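Local coordinates for LacI family transcription regulator (Bifidobacterium animalis subsp. lactis, PDB 4O5A), which probably regulates transcription as a dimeric LacI-family regulator, with a core of periplasmic-binding-protein type that probably senses a small effector between its two lobes, at residues Y207-A212 against I254-V259. Residues are numbered along the deposited sequence; the frame is centred on the assembly and turned at random. Where two conformers were deposited one is given.
Sequences YIRDAA and IYDNDV
Arg209, on helix 206-219, meets Asp256, just past the end of strand 252-255, through the terminal nitrogen NH1. The 3.4 Å between Arg209 NH1 and Asp256 OD2 makes a long, single-point salt bridge. A two-pronged pairing is not formed: NH1 alone makes the approach, with OD2 at the guanidinium edge, near its plane, and the carboxylate plane turned 78° from it. The arginine reaches this far because its chain is extended from CG to NE (chi3 174°), bridging backbones whose nearest CA atoms, those of Arg209 and Asp256, are 10.2 Å apart. One water makes a second link: it accepts from Arg209 NH1 at 2.8 Å and donates to Asp256 O at 2.7 Å, so NH1 serves both the carboxylate and the main-chain carbonyl of Asp256. Each charge has a stronger partner outside the pair: Arg209 NE bridges to Asp175 and the side chain lies against Trp284 in a cation-pi contact, while Asp256 OD2 takes Arg196 and the backbone N of Gly199. The loop residue just past strand 252-255 is thus joined to helix 206-219 through an alternating acid-base network, in which shared charges probably keep both residues ionised and the direct bridge is a modest, secondary link.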
loop_
_atom_site.group_PDB
_atom_site.type_symbol
_atom_site.label_atom_id
_atom_site.label_comp_id
_atom_site.label_asym_id
_atom_site.label_seq_id
_atom_site.Cartn_x
_atom_site.Cartn_y
_atom_site.Cartn_z
ATOM N N TYR A 207 -0.325 -15.364 19.249
ATOM C CA TYR A 207 -0.199 -16.604 20.005
ATOM C C TYR A 207 -0.323 -17.863 19.148
ATOM O O TYR A 207 0.243 -18.903 19.483
ATOM C CB TYR A 207 -1.200 -16.617 21.155
ATOM C CG TYR A 207 -0.920 -15.525 22.156
ATOM C CD1 TYR A 207 0.365 -15.026 22.314
ATOM C CD2 TYR A 207 -1.931 -14.986 22.935
ATOM C CE1 TYR A 207 0.637 -14.032 23.220
ATOM C CE2 TYR A 207 -1.666 -13.986 23.849
ATOM C CZ TYR A 207 -0.377 -13.515 23.983
ATOM O OH TYR A 207 -0.085 -12.522 24.883
ATOM N N ILE A 208 -1.063 -17.764 18.048
ATOM C CA ILE A 208 -1.172 -18.861 17.092
ATOM C C ILE A 208 0.178 -19.079 16.426
ATOM O O ILE A 208 0.666 -20.214 16.320
ATOM C CB ILE A 208 -2.193 -18.539 15.976
ATOM C CG1 ILE A 208 -3.603 -18.377 16.557
ATOM C CG2 ILE A 208 -2.146 -19.606 14.882
ATOM C CD1 ILE A 208 -4.171 -19.636 17.165
ATOM N N ARG A 209 0.782 -17.984 15.979
ATOM C CA ARG A 209 2.065 -18.059 15.306
ATOM C C ARG A 209 3.167 -18.537 16.235
ATOM O O ARG A 209 3.980 -19.367 15.842
ATOM C CB ARG A 209 2.437 -16.713 14.688
ATOM C CG ARG A 209 1.471 -16.292 13.592
ATOM C CD ARG A 209 1.862 -14.966 12.968
ATOM N NE ARG A 209 0.992 -14.659 11.833
ATOM C CZ ARG A 209 1.275 -13.758 10.900
ATOM N NH1 ARG A 209 2.402 -13.066 10.972
ATOM N NH2 ARG A 209 0.429 -13.553 9.903
ATOM N N ASP A 210 3.193 -18.011 17.457
ATOM C CA ASP A 210 4.244 -18.387 18.402
ATOM C C ASP A 210 4.133 -19.855 18.770
ATOM O O ASP A 210 5.148 -20.554 18.857
ATOM C CB ASP A 210 4.206 -17.518 19.662
ATOM C CG ASP A 210 5.224 -17.961 20.706
ATOM O OD1 ASP A 210 6.440 -17.843 20.444
ATOM O OD2 ASP A 210 4.811 -18.432 21.788
ATOM N N ALA A 211 2.906 -20.336 18.973
ATOM C CA ALA A 211 2.712 -21.739 19.322
ATOM C C ALA A 211 3.181 -22.661 18.196
ATOM O O ALA A 211 3.827 -23.682 18.444
ATOM C CB ALA A 211 1.254 -22.019 19.679
ATOM N N ALA A 212 2.850 -22.299 16.960
ATOM C CA ALA A 212 3.273 -23.074 15.802
ATOM C C ALA A 212 4.793 -23.081 15.648
ATOM O O ALA A 212 5.389 -24.141 15.452
ATOM C CB ALA A 212 2.601 -22.561 14.527
ATOM N N ILE A 254 13.039 -14.815 10.015
ATOM C CA ILE A 254 11.743 -14.626 9.376
ATOM C C ILE A 254 11.104 -13.340 9.916
ATOM O O ILE A 254 10.980 -13.158 11.130
ATOM C CB ILE A 254 10.828 -15.826 9.661
ATOM C CG1 ILE A 254 11.454 -17.098 9.066
ATOM C CG2 ILE A 254 9.454 -15.582 9.070
ATOM C CD1 ILE A 254 10.634 -18.347 9.306
ATOM N N TYR A 255 10.704 -12.445 9.017
ATOM C CA TYR A 255 10.088 -11.186 9.416
ATOM C C TYR A 255 8.595 -11.172 9.159
ATOM O O TYR A 255 8.147 -11.631 8.110
ATOM C CB TYR A 255 10.700 -10.037 8.617
ATOM C CG TYR A 255 12.165 -9.844 8.900
ATOM C CD1 TYR A 255 12.591 -8.878 9.800
ATOM C CD2 TYR A 255 13.117 -10.621 8.261
ATOM C CE1 TYR A 255 13.955 -8.694 10.069
ATOM C CE2 TYR A 255 14.482 -10.444 8.506
ATOM C CZ TYR A 255 14.888 -9.488 9.408
ATOM O OH TYR A 255 16.227 -9.341 9.653
ATOM N N ASP A 256 7.833 -10.580 10.085
ATOM C CA ASP A 256 6.376 -10.544 9.954
ATOM C C ASP A 256 5.865 -9.584 8.869
ATOM O O ASP A 256 4.682 -9.594 8.546
ATOM C CB ASP A 256 5.708 -10.231 11.302
ATOM C CG ASP A 256 5.408 -11.490 12.116
ATOM O OD1 ASP A 256 6.045 -12.533 11.863
ATOM O OD2 ASP A 256 4.545 -11.422 13.018
ATOM N N ASN A 257 6.737 -8.758 8.293
ATOM C CA ASN A 257 6.320 -8.014 7.106
ATOM C C ASN A 257 7.456 -7.738 6.146
ATOM O O ASN A 257 8.622 -7.940 6.480
ATOM C CB ASN A 257 5.537 -6.735 7.439
ATOM C CG ASN A 257 6.408 -5.625 8.036
ATOM O OD1 ASN A 257 7.626 -5.713 8.061
ATOM N ND2 ASN A 257 5.757 -4.565 8.508
ATOM N N ASP A 258 7.101 -7.267 4.959
ATOM C CA ASP A 258 8.098 -7.021 3.924
ATOM C C ASP A 258 9.086 -5.898 4.245
ATOM O O ASP A 258 10.281 -6.043 3.998
ATOM C CB ASP A 258 7.419 -6.777 2.560
ATOM C CG ASP A 258 6.354 -5.678 2.588
ATOM O OD1 ASP A 258 6.132 -5.000 3.623
ATOM O OD2 ASP A 258 5.721 -5.487 1.529
ATOM N N VAL A 259 8.599 -4.784 4.789
ATOM C CA VAL A 259 9.457 -3.631 5.074
ATOM C C VAL A 259 10.535 -3.974 6.096
ATOM O O VAL A 259 11.681 -3.523 6.000
ATOM C CB VAL A 259 8.643 -2.403 5.555
ATOM C CG1 VAL A 259 7.796 -1.860 4.440
ATOM C CG2 VAL A 259 7.778 -2.767 6.727
HETATM O O HOH W 1 2.558 -11.304 8.812
#